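Local coordinates for protein interleukin-2 receptor subunit beta (Mus musculus, PDB 6DG5) that binds interleukin-2, probably transduces its mitogenic signal as a receptor subunit, and contributes to interleukin-15 receptor activity at the cell surface, at residues F102-L113 and V181-T192; C10-V18 and S130-P138. All blocks are in the same frame, centred on the assembly; numbering follows the deposited sequence.

Interaction 1: residues F102-L113 and V181-T192. With FUC (alpha-L-fucopyranose), chain E.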
loop_
_atom_site.group_PDB
_atom_site.type_symbol
_atom_site.label_atom_id
_atom_site.label_comp_id
_atom_site.label_asym_id
_atom_site.label_seq_id
_atom_site.Cartn_x
_atom_site.Cartn_y
_atom_site.Cartn_z
ATOM N N PHE B 102 -8.990 -11.016 6.731
ATOM C CA PHE B 102 -7.694 -10.379 6.536
ATOM C C PHE B 102 -6.765 -10.532 7.732
ATOM O O PHE B 102 -5.647 -10.008 7.699
ATOM C CB PHE B 102 -7.884 -8.901 6.194
ATOM C CG PHE B 102 -8.211 -8.663 4.751
ATOM C CD1 PHE B 102 -9.501 -8.835 4.280
ATOM C CD2 PHE B 102 -7.224 -8.281 3.859
ATOM C CE1 PHE B 102 -9.802 -8.620 2.951
ATOM C CE2 PHE B 102 -7.518 -8.063 2.529
ATOM C CZ PHE B 102 -8.810 -8.234 2.074
ATOM N N ASP B 103 -7.200 -11.230 8.779
ATOM C CA ASP B 103 -6.314 -11.661 9.851
ATOM C C ASP B 103 -5.839 -13.096 9.664
ATOM O O ASP B 103 -5.013 -13.570 10.449
ATOM C CB ASP B 103 -7.010 -11.518 11.210
ATOM C CG ASP B 103 -7.368 -10.078 11.531
ATOM O OD1 ASP B 103 -6.633 -9.168 11.097
ATOM O OD2 ASP B 103 -8.389 -9.852 12.214
ATOM N N ASN B 104 -6.337 -13.792 8.636
ATOM C CA ASN B 104 -5.958 -15.170 8.333
ATOM C C ASN B 104 -5.622 -15.259 6.842
ATOM O O ASN B 104 -6.306 -15.935 6.072
ATOM C CB ASN B 104 -7.075 -16.143 8.716
ATOM C CG ASN B 104 -7.226 -16.301 10.219
ATOM O OD1 ASN B 104 -7.576 -15.353 10.926
ATOM N ND2 ASN B 104 -6.967 -17.506 10.716
ATOM N N LEU B 105 -4.555 -14.576 6.441
ATOM C CA LEU B 105 -4.164 -14.486 5.042
ATOM C C LEU B 105 -3.072 -15.499 4.727
ATOM O O LEU B 105 -2.067 -15.580 5.442
ATOM C CB LEU B 105 -3.680 -13.076 4.703
ATOM C CG LEU B 105 -4.751 -12.000 4.532
ATOM C CD1 LEU B 105 -4.101 -10.656 4.253
ATOM C CD2 LEU B 105 -5.708 -12.374 3.413
ATOM N N ARG B 106 -3.272 -16.264 3.654
ATOM C CA ARG B 106 -2.259 -17.188 3.143
ATOM C C ARG B 106 -2.336 -17.127 1.621
ATOM O O ARG B 106 -3.162 -17.808 1.006
ATOM C CB ARG B 106 -2.473 -18.606 3.661
ATOM C CG ARG B 106 -1.184 -19.406 3.779
ATOM C CD ARG B 106 -1.223 -20.679 2.950
ATOM N NE ARG B 106 -1.492 -21.865 3.761
ATOM C CZ ARG B 106 -2.621 -22.564 3.716
ATOM N NH1 ARG B 106 -2.775 -23.632 4.489
ATOM N NH2 ARG B 106 -3.594 -22.204 2.891
ATOM N N LEU B 107 -1.471 -16.312 1.021
ATOM C CA LEU B 107 -1.549 -16.019 -0.402
ATOM C C LEU B 107 -1.199 -17.249 -1.240
ATOM O O LEU B 107 -0.697 -18.260 -0.744
ATOM C CB LEU B 107 -0.620 -14.858 -0.755
ATOM C CG LEU B 107 -1.078 -13.470 -0.305
ATOM C CD1 LEU B 107 0.107 -12.537 -0.104
ATOM C CD2 LEU B 107 -2.035 -12.900 -1.332
ATOM N N VAL B 108 -1.481 -17.144 -2.534
ATOM C CA VAL B 108 -1.165 -18.204 -3.485
ATOM C C VAL B 108 0.330 -18.193 -3.769
ATOM O O VAL B 108 0.943 -17.128 -3.909
ATOM C CB VAL B 108 -1.993 -18.032 -4.772
ATOM C CG1 VAL B 108 -1.458 -18.922 -5.884
ATOM C CG2 VAL B 108 -3.456 -18.342 -4.500
ATOM N N ALA B 109 0.920 -19.385 -3.848
ATOM C CA ALA B 109 2.357 -19.513 -4.024
ATOM C C ALA B 109 2.812 -18.811 -5.303
ATOM O O ALA B 109 2.060 -18.739 -6.279
ATOM C CB ALA B 109 2.752 -20.988 -4.071
ATOM N N PRO B 110 4.034 -18.275 -5.321
ATOM C CA PRO B 110 4.543 -17.644 -6.545
ATOM C C PRO B 110 4.694 -18.665 -7.662
ATOM O O PRO B 110 4.958 -19.845 -7.425
ATOM C CB PRO B 110 5.902 -17.076 -6.117
ATOM C CG PRO B 110 5.818 -16.968 -4.631
ATOM C CD PRO B 110 4.962 -18.113 -4.191
ATOM N N HIS B 111 4.510 -18.198 -8.894
ATOM C CA HIS B 111 4.581 -19.051 -10.069
ATOM C C HIS B 111 5.450 -18.380 -11.124
ATOM O O HIS B 111 6.021 -17.307 -10.903
ATOM C CB HIS B 111 3.179 -19.347 -10.615
ATOM C CG HIS B 111 2.401 -18.122 -10.974
ATOM N ND1 HIS B 111 2.503 -17.510 -12.205
ATOM C CD2 HIS B 111 1.511 -17.389 -10.263
ATOM C CE1 HIS B 111 1.705 -16.459 -12.241
ATOM N NE2 HIS B 111 1.092 -16.363 -11.075
ATOM N N SER B 112 5.559 -19.040 -12.279
ATOM C CA SER B 112 6.302 -18.520 -13.428
ATOM C C SER B 112 7.755 -18.214 -13.073
ATOM O O SER B 112 8.318 -17.206 -13.506
ATOM C CB SER B 112 5.618 -17.283 -14.015
ATOM O OG SER B 112 4.388 -17.617 -14.636
ATOM N N LEU B 113 8.369 -19.086 -12.278
ATOM C CA LEU B 113 9.786 -18.939 -11.977
ATOM C C LEU B 113 10.612 -19.247 -13.217
ATOM O O LEU B 113 10.374 -20.248 -13.901
ATOM C CB LEU B 113 10.193 -19.862 -10.830
ATOM C CG LEU B 113 10.326 -19.231 -9.444
ATOM C CD1 LEU B 113 8.977 -19.149 -8.758
ATOM C CD2 LEU B 113 11.322 -20.004 -8.594
ATOM N N VAL B 181 15.675 -23.646 -6.392
ATOM C CA VAL B 181 15.203 -22.430 -5.735
ATOM C C VAL B 181 13.687 -22.472 -5.593
ATOM O O VAL B 181 12.974 -22.835 -6.535
ATOM C CB VAL B 181 15.644 -21.170 -6.513
ATOM C CG1 VAL B 181 14.808 -19.967 -6.110
ATOM C CG2 VAL B 181 17.114 -20.887 -6.263
ATOM N N GLN B 182 13.200 -22.098 -4.409
ATOM C CA GLN B 182 11.782 -21.913 -4.145
ATOM C C GLN B 182 11.566 -20.536 -3.536
ATOM O O GLN B 182 12.406 -20.043 -2.779
ATOM C CB GLN B 182 11.234 -22.975 -3.188
ATOM C CG GLN B 182 11.182 -24.379 -3.756
ATOM C CD GLN B 182 10.527 -25.358 -2.799
ATOM O OE1 GLN B 182 11.011 -25.576 -1.688
ATOM N NE2 GLN B 182 9.413 -25.944 -3.222
ATOM N N VAL B 183 10.428 -19.920 -3.863
ATOM C CA VAL B 183 10.079 -18.589 -3.378
ATOM C C VAL B 183 8.694 -18.638 -2.748
ATOM O O VAL B 183 7.872 -19.496 -3.080
ATOM C CB VAL B 183 10.130 -17.536 -4.511
ATOM C CG1 VAL B 183 10.267 -16.139 -3.938
ATOM C CG2 VAL B 183 11.273 -17.833 -5.474
ATOM N N ARG B 184 8.445 -17.717 -1.817
ATOM C CA ARG B 184 7.137 -17.584 -1.191
ATOM C C ARG B 184 6.878 -16.117 -0.871
ATOM O O ARG B 184 7.795 -15.292 -0.864
ATOM C CB ARG B 184 7.023 -18.448 0.072
ATOM C CG ARG B 184 8.082 -18.180 1.121
ATOM C CD ARG B 184 7.906 -19.123 2.297
ATOM N NE ARG B 184 8.749 -18.762 3.432
ATOM C CZ ARG B 184 8.684 -19.354 4.621
ATOM N NH1 ARG B 184 7.813 -20.333 4.826
ATOM N NH2 ARG B 184 9.486 -18.967 5.603
ATOM N N VAL B 185 5.609 -15.802 -0.595
ATOM C CA VAL B 185 5.139 -14.421 -0.532
ATOM C C VAL B 185 4.267 -14.218 0.704
ATOM O O VAL B 185 3.630 -15.151 1.200
ATOM C CB VAL B 185 4.378 -14.047 -1.827
ATOM C CG1 VAL B 185 3.111 -14.879 -1.976
ATOM C CG2 VAL B 185 4.060 -12.559 -1.876
ATOM N N LYS B 186 4.244 -12.979 1.201
ATOM C CA LYS B 186 3.471 -12.610 2.381
ATOM C C LYS B 186 3.235 -11.104 2.360
ATOM O O LYS B 186 3.947 -10.358 1.682
ATOM C CB LYS B 186 4.190 -13.032 3.668
ATOM C CG LYS B 186 3.329 -13.047 4.922
ATOM C CD LYS B 186 4.084 -13.655 6.098
ATOM C CE LYS B 186 4.696 -12.585 6.998
ATOM N NZ LYS B 186 5.378 -11.500 6.231
ATOM N N ALA B 187 2.219 -10.668 3.107
ATOM C CA ALA B 187 1.892 -9.250 3.263
ATOM C C ALA B 187 1.862 -8.922 4.752
ATOM O O ALA B 187 0.976 -9.388 5.477
ATOM C CB ALA B 187 0.557 -8.912 2.599
ATOM N N GLN B 188 2.813 -8.110 5.205
ATOM C CA GLN B 188 3.005 -7.863 6.635
ATOM C C GLN B 188 2.394 -6.522 7.054
ATOM O O GLN B 188 3.049 -5.627 7.590
ATOM C CB GLN B 188 4.494 -7.962 6.994
ATOM C CG GLN B 188 5.426 -6.858 6.469
ATOM C CD GLN B 188 5.482 -6.767 4.961
ATOM O OE1 GLN B 188 5.302 -7.761 4.260
ATOM N NE2 GLN B 188 5.728 -5.565 4.450
ATOM N N ARG B 189 1.085 -6.398 6.826
ATOM C CA ARG B 189 0.358 -5.231 7.316
ATOM C C ARG B 189 0.252 -5.259 8.836
ATOM O O ARG B 189 0.760 -4.365 9.525
ATOM C CB ARG B 189 -1.034 -5.171 6.685
ATOM C CG ARG B 189 -1.952 -4.140 7.326
ATOM C CD ARG B 189 -1.611 -2.723 6.891
ATOM N NE ARG B 189 -2.378 -2.308 5.718
ATOM C CZ ARG B 189 -3.568 -1.719 5.774
ATOM N NH1 ARG B 189 -4.193 -1.368 4.657
ATOM N NH2 ARG B 189 -4.138 -1.478 6.947
ATOM N N ASN B 190 -0.410 -6.282 9.378
ATOM C CA ASN B 190 -0.458 -6.507 10.814
ATOM C C ASN B 190 0.251 -7.784 11.247
ATOM O O ASN B 190 0.240 -8.104 12.443
ATOM C CB ASN B 190 -1.917 -6.543 11.301
ATOM C CG ASN B 190 -2.774 -7.517 10.515
ATOM O OD1 ASN B 190 -2.313 -8.587 10.115
ATOM N ND2 ASN B 190 -4.029 -7.146 10.285
ATOM N N ASN B 191 0.854 -8.521 10.312
ATOM C CA ASN B 191 1.621 -9.734 10.579
ATOM C C ASN B 191 0.783 -10.830 11.229
ATOM O O ASN B 191 1.332 -11.758 11.830
ATOM C CB ASN B 191 2.858 -9.441 11.437
ATOM C CG ASN B 191 4.018 -10.363 11.117
ATOM O OD1 ASN B 191 3.864 -11.341 10.385
ATOM N ND2 ASN B 191 5.187 -10.056 11.666
ATOM N N THR B 192 -0.542 -10.751 11.117
ATOM C CA THR B 192 -1.404 -11.821 11.604
ATOM C C THR B 192 -1.543 -12.963 10.602
ATOM O O THR B 192 -1.997 -14.049 10.982
ATOM C CB THR B 192 -2.784 -11.258 11.958
ATOM O OG1 THR B 192 -2.630 -9.979 12.584
ATOM C CG2 THR B 192 -3.509 -12.185 12.923
HETATM C C1 FUC E . -4.802 -22.877 -0.829
HETATM C C2 FUC E . -4.507 -21.376 -0.573
HETATM C C3 FUC E . -3.014 -21.119 -0.315
HETATM C C4 FUC E . -2.123 -22.270 -0.835
HETATM C C5 FUC E . -2.561 -23.607 -0.200
HETATM C C6 FUC E . -2.139 -24.831 -1.005
HETATM O O2 FUC E . -5.289 -20.847 0.489
HETATM O O3 FUC E . -2.615 -19.921 -0.966
HETATM O O4 FUC E . -2.145 -22.348 -2.258
HETATM O O5 FUC E . -3.995 -23.702 -0.007
HETATM O O HOH W 1 1.044 -15.151 2.275
#

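Interaction 2: residues C10-V18 and S130-P138. With NAG (2-acetamido-2-deoxy-beta-D-glucopyranose), chain C.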
loop_
_atom_site.group_PDB
_atom_site.type_symbol
_atom_site.label_atom_id
_atom_site.label_comp_id
_atom_site.label_asym_id
_atom_site.label_seq_id
_atom_site.Cartn_x
_atom_site.Cartn_y
_atom_site.Cartn_z
ATOM N N CYS B 10 -8.653 -21.889 9.106
ATOM C CA CYS B 10 -9.092 -21.458 7.789
ATOM C C CYS B 10 -8.182 -20.352 7.277
ATOM O O CYS B 10 -7.648 -19.557 8.056
ATOM C CB CYS B 10 -10.540 -20.968 7.822
ATOM S SG CYS B 10 -11.740 -22.210 8.347
ATOM N N PHE B 11 -8.011 -20.303 5.956
ATOM C CA PHE B 11 -7.108 -19.348 5.331
ATOM C C PHE B 11 -7.768 -18.714 4.117
ATOM O O PHE B 11 -8.474 -19.383 3.357
ATOM C CB PHE B 11 -5.788 -20.011 4.921
ATOM C CG PHE B 11 -4.922 -20.394 6.084
ATOM C CD1 PHE B 11 -4.331 -19.419 6.869
ATOM C CD2 PHE B 11 -4.698 -21.724 6.393
ATOM C CE1 PHE B 11 -3.532 -19.763 7.943
ATOM C CE2 PHE B 11 -3.898 -22.076 7.466
ATOM C CZ PHE B 11 -3.314 -21.092 8.241
ATOM N N TYR B 12 -7.521 -17.420 3.942
ATOM C CA TYR B 12 -8.110 -16.619 2.878
ATOM C C TYR B 12 -7.003 -16.152 1.943
ATOM O O TYR B 12 -6.003 -15.583 2.396
ATOM C CB TYR B 12 -8.874 -15.432 3.476
ATOM C CG TYR B 12 -9.428 -14.431 2.487
ATOM C CD1 TYR B 12 -10.111 -14.846 1.351
ATOM C CD2 TYR B 12 -9.298 -13.066 2.711
ATOM C CE1 TYR B 12 -10.627 -13.928 0.452
ATOM C CE2 TYR B 12 -9.816 -12.141 1.824
ATOM C CZ TYR B 12 -10.477 -12.579 0.693
ATOM O OH TYR B 12 -10.989 -11.662 -0.196
ATOM N N ASN B 13 -7.175 -16.403 0.645
ATOM C CA ASN B 13 -6.158 -16.071 -0.345
ATOM C C ASN B 13 -6.169 -14.597 -0.740
ATOM O O ASN B 13 -5.506 -14.232 -1.717
ATOM C CB ASN B 13 -6.332 -16.945 -1.592
ATOM C CG ASN B 13 -7.463 -16.476 -2.488
ATOM O OD1 ASN B 13 -8.453 -15.908 -2.022
ATOM N ND2 ASN B 13 -7.322 -16.714 -3.788
ATOM N N SER B 14 -6.906 -13.762 -0.004
ATOM C CA SER B 14 -7.067 -12.324 -0.213
ATOM C C SER B 14 -7.884 -11.983 -1.452
ATOM O O SER B 14 -7.985 -10.804 -1.807
ATOM C CB SER B 14 -5.724 -11.585 -0.283
ATOM O OG SER B 14 -5.096 -11.800 -1.533
ATOM N N ARG B 15 -8.481 -12.969 -2.119
ATOM C CA ARG B 15 -9.357 -12.677 -3.248
ATOM C C ARG B 15 -10.731 -13.306 -3.054
ATOM O O ARG B 15 -11.638 -12.665 -2.513
ATOM C CB ARG B 15 -8.737 -13.152 -4.564
ATOM C CG ARG B 15 -7.766 -12.160 -5.189
ATOM C CD ARG B 15 -8.275 -10.733 -5.057
ATOM N NE ARG B 15 -7.827 -9.876 -6.152
ATOM C CZ ARG B 15 -7.959 -8.554 -6.165
ATOM N NH1 ARG B 15 -8.516 -7.932 -5.136
ATOM N NH2 ARG B 15 -7.528 -7.853 -7.205
ATOM N N ALA B 16 -10.899 -14.561 -3.485
ATOM C CA ALA B 16 -12.213 -15.191 -3.416
ATOM C C ALA B 16 -12.157 -16.646 -2.961
ATOM O O ALA B 16 -13.084 -17.410 -3.253
ATOM C CB ALA B 16 -12.912 -15.112 -4.774
ATOM N N ASN B 17 -11.109 -17.048 -2.246
ATOM C CA ASN B 17 -10.913 -18.439 -1.860
ATOM C C ASN B 17 -10.624 -18.506 -0.369
ATOM O O ASN B 17 -9.706 -17.840 0.124
ATOM C CB ASN B 17 -9.770 -19.071 -2.668
ATOM C CG ASN B 17 -9.640 -20.581 -2.459
ATOM O OD1 ASN B 17 -10.083 -21.139 -1.450
ATOM N ND2 ASN B 17 -9.016 -21.243 -3.429
ATOM N N VAL B 18 -11.420 -19.299 0.342
ATOM C CA VAL B 18 -11.207 -19.587 1.752
ATOM C C VAL B 18 -11.108 -21.099 1.891
ATOM O O VAL B 18 -12.017 -21.829 1.474
ATOM C CB VAL B 18 -12.335 -19.026 2.631
ATOM C CG1 VAL B 18 -12.097 -19.377 4.089
ATOM C CG2 VAL B 18 -12.451 -17.519 2.451
ATOM N N SER B 130 -0.099 -14.118 -8.316
ATOM C CA SER B 130 -1.509 -14.105 -8.673
ATOM C C SER B 130 -2.357 -14.027 -7.411
ATOM O O SER B 130 -1.907 -14.366 -6.314
ATOM C CB SER B 130 -1.902 -15.348 -9.485
ATOM O OG SER B 130 -1.320 -15.328 -10.776
ATOM N N GLN B 131 -3.598 -13.568 -7.590
ATOM C CA GLN B 131 -4.601 -13.533 -6.521
ATOM C C GLN B 131 -4.134 -12.702 -5.329
ATOM O O GLN B 131 -4.391 -13.043 -4.171
ATOM C CB GLN B 131 -4.985 -14.946 -6.080
ATOM C CG GLN B 131 -6.064 -15.579 -6.936
ATOM C CD GLN B 131 -5.794 -17.038 -7.220
ATOM O OE1 GLN B 131 -6.319 -17.924 -6.547
ATOM N NE2 GLN B 131 -4.969 -17.297 -8.227
ATOM N N VAL B 132 -3.442 -11.602 -5.608
ATOM C CA VAL B 132 -2.995 -10.673 -4.577
ATOM C C VAL B 132 -3.919 -9.466 -4.601
ATOM O O VAL B 132 -4.061 -8.800 -5.634
ATOM C CB VAL B 132 -1.531 -10.256 -4.787
ATOM C CG1 VAL B 132 -1.093 -9.323 -3.670
ATOM C CG2 VAL B 132 -0.636 -11.480 -4.844
ATOM N N SER B 133 -4.547 -9.183 -3.465
ATOM C CA SER B 133 -5.519 -8.104 -3.396
ATOM C C SER B 133 -4.834 -6.747 -3.479
ATOM O O SER B 133 -3.701 -6.567 -3.029
ATOM C CB SER B 133 -6.323 -8.194 -2.101
ATOM O OG SER B 133 -7.232 -7.114 -1.991
ATOM N N HIS B 134 -5.543 -5.784 -4.073
ATOM C CA HIS B 134 -5.086 -4.400 -4.035
ATOM C C HIS B 134 -5.020 -3.881 -2.607
ATOM O O HIS B 134 -4.254 -2.957 -2.315
ATOM C CB HIS B 134 -6.012 -3.523 -4.874
ATOM C CG HIS B 134 -7.426 -3.504 -4.386
ATOM N ND1 HIS B 134 -8.235 -4.620 -4.406
ATOM C CD2 HIS B 134 -8.175 -2.507 -3.859
ATOM C CE1 HIS B 134 -9.422 -4.311 -3.916
ATOM N NE2 HIS B 134 -9.413 -3.034 -3.580
ATOM N N TYR B 135 -5.815 -4.469 -1.706
ATOM C CA TYR B 135 -5.785 -4.080 -0.301
ATOM C C TYR B 135 -4.406 -4.300 0.309
ATOM O O TYR B 135 -3.956 -3.510 1.149
ATOM C CB TYR B 135 -6.831 -4.873 0.482
ATOM C CG TYR B 135 -8.270 -4.500 0.209
ATOM C CD1 TYR B 135 -8.641 -3.179 -0.010
ATOM C CD2 TYR B 135 -9.261 -5.471 0.182
ATOM C CE1 TYR B 135 -9.960 -2.839 -0.252
ATOM C CE2 TYR B 135 -10.579 -5.143 -0.057
ATOM C CZ TYR B 135 -10.925 -3.825 -0.276
ATOM O OH TYR B 135 -12.241 -3.502 -0.517
ATOM N N ILE B 136 -3.721 -5.367 -0.098
ATOM C CA ILE B 136 -2.451 -5.760 0.499
ATOM C C ILE B 136 -1.301 -5.749 -0.493
ATOM O O ILE B 136 -0.171 -6.062 -0.107
ATOM C CB ILE B 136 -2.555 -7.149 1.164
ATOM C CG1 ILE B 136 -2.920 -8.203 0.119
ATOM C CG2 ILE B 136 -3.579 -7.127 2.282
ATOM C CD1 ILE B 136 -2.615 -9.615 0.547
ATOM N N GLU B 137 -1.554 -5.417 -1.759
ATOM C CA GLU B 137 -0.503 -5.500 -2.771
ATOM C C GLU B 137 0.734 -4.663 -2.454
ATOM O O GLU B 137 1.848 -5.155 -2.700
ATOM C CB GLU B 137 -1.066 -5.116 -4.146
ATOM C CG GLU B 137 -0.138 -5.481 -5.291
ATOM C CD GLU B 137 -0.461 -4.737 -6.570
ATOM O OE1 GLU B 137 -1.652 -4.630 -6.924
ATOM O OE2 GLU B 137 0.483 -4.243 -7.220
ATOM N N PRO B 138 0.638 -3.435 -1.930
ATOM C CA PRO B 138 1.871 -2.680 -1.648
ATOM C C PRO B 138 2.714 -3.271 -0.530
ATOM O O PRO B 138 3.899 -2.926 -0.427
ATOM C CB PRO B 138 1.354 -1.284 -1.274
ATOM C CG PRO B 138 -0.039 -1.509 -0.817
ATOM C CD PRO B 138 -0.558 -2.605 -1.694
HETATM C C1 NAG C . -8.776 -22.660 -3.402
HETATM C C2 NAG C . -8.302 -23.123 -4.791
HETATM C C3 NAG C . -7.751 -24.553 -4.743
HETATM C C4 NAG C . -6.752 -24.736 -3.609
HETATM C C5 NAG C . -7.405 -24.286 -2.309
HETATM C C6 NAG C . -6.511 -24.395 -1.095
HETATM C C7 NAG C . -9.549 -22.039 -6.613
HETATM C C8 NAG C . -10.736 -22.131 -7.523
HETATM N N2 NAG C . -9.395 -23.044 -5.747
HETATM O O3 NAG C . -7.138 -24.865 -5.989
HETATM O O4 NAG C . -6.398 -26.112 -3.534
HETATM O O5 NAG C . -7.759 -22.906 -2.438
HETATM O O6 NAG C . -6.198 -23.117 -0.560
HETATM O O7 NAG C . -8.763 -21.097 -6.662
#

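Interaction 1: residues F102-L113 and V181-T192
Pro110 lies over the backbone of Val183 and Arg184, meeting strand 178-187 with its CG-CD edge. Its CD is 3.4 Å from Val183 O and its CG 3.7 Å from Arg184 CA, so the ring meets main chain first and the flanking valine side chains more distantly. Farther along, Leu113 reaches Val183 with one branch, CD2 standing 3.8 Å from Val183 CG2, and the two side chains cross at a slant. That valine methyl is beside its own backbone N and anti to the carbonyl carbon, on the side from which the leucine comes. Val185 also points to the linker but takes a different rotamer: its CG1 sits between N and the carbonyl carbon (chi1 64°), where it meets Leu107 CB at 3.9 Å and also packs on Val108 O. The chain leading into the membrane-proximal fibronectin type-III domain is thus laid along one face of a strand whose other face carries the alternating Arg184 and Lys186. Both basic side chains make cation-pi contacts with Trp195 of the WSXWS motif, and Arg184 is also salt-bridged to Glu143, while the serine hydroxyls of Ser196 and Ser199 bond to the backbone N atoms of Val185 and Val183. At Leu107 the backbones are bridged by a water, which accepts from Leu107 N at 3.0 Å and donates to Val185 O at 2.8 Å. On the far side of the linker, a fucose of an attached glycan places C5 over one face of the Arg106 guanidinium and O2 at its edge, in plane, 3.2 Å from Arg106 NH2. At the opposite end, Asp103 CB approaches Thr192 CG2 at 4.0 Å, while an Asx turn made by Asn190 OD1 and Thr192 N shapes the poorly ordered loop.

Interaction 2: residues C10-V18 and S130-P138
Arg15 stretches along the loop 130-138, its CG against Gln131 and its guanidinium lying with one face over Val132 O and Ser133 CA. A bend at chi2 (-40°) turns the chain away from Gln131 and along this backbone, bringing NH1 to the edge of the His134 ring for a weak bond to ND1 of 3.4 Å; guanidinium and imidazole are 49° apart. The stronger polar partners of Arg15 are Glu69, salt-bridged to NE, and Gln71, bonded to NH1. With an alanine here, Glu69 would probably lose its positive partner and a gap would open over the backbone of Val132 and Ser133.

Gln131 lays CB and CG against both Arg15 CG and the amide of Asn13. Its OE1 receives a weak bond from Asn13 ND2 at 3.2 Å, the two amide planes being 73° apart. Asn13 is fixed from its other end: OD1 accepts from Arg15 N at 2.9 Å, closing an Asx turn, and from Asn17 N, the two donors arriving from opposite faces of the amide.

Ser14 supplies the remaining link, its OG accepting from Ser133 N at 3.3 Å while its CB touches Ile136 CD1 at 3.8 Å. Ser133 OG accepts from Tyr135 N, closing an ST turn, and also bonds to Gln71, the residue that holds Arg15 NH1; His134 NE2 bonds to an acidic side chain of another protein chain. This meeting of a turn from the N-terminal domain with a loop of the fibronectin type-III domain forms part of the elbow between the two domains, as in other type I cytokine receptors.

In the fold
Both contacts lie at the elbow between the two extracellular domains. Interaction 1 fastens the linker to strand 178-187 of the membrane-proximal domain by apolar packing, buried in the middle and looser and more exposed at its Thr192 end; interaction 2 is smaller, largely buried and mainly polar, joining loops of the two domains. They touch directly: His111 NE2 bonds to Ser130 OG, Asn104 O to Tyr12 N, and Leu107 packs on Ser14. One glycan borders both, since the fucose that packs on Arg106 is joined to O6 of the sugar on Asn17. The other protein chains are met chiefly at the 130-138 loop, and by Arg189 in interaction 1.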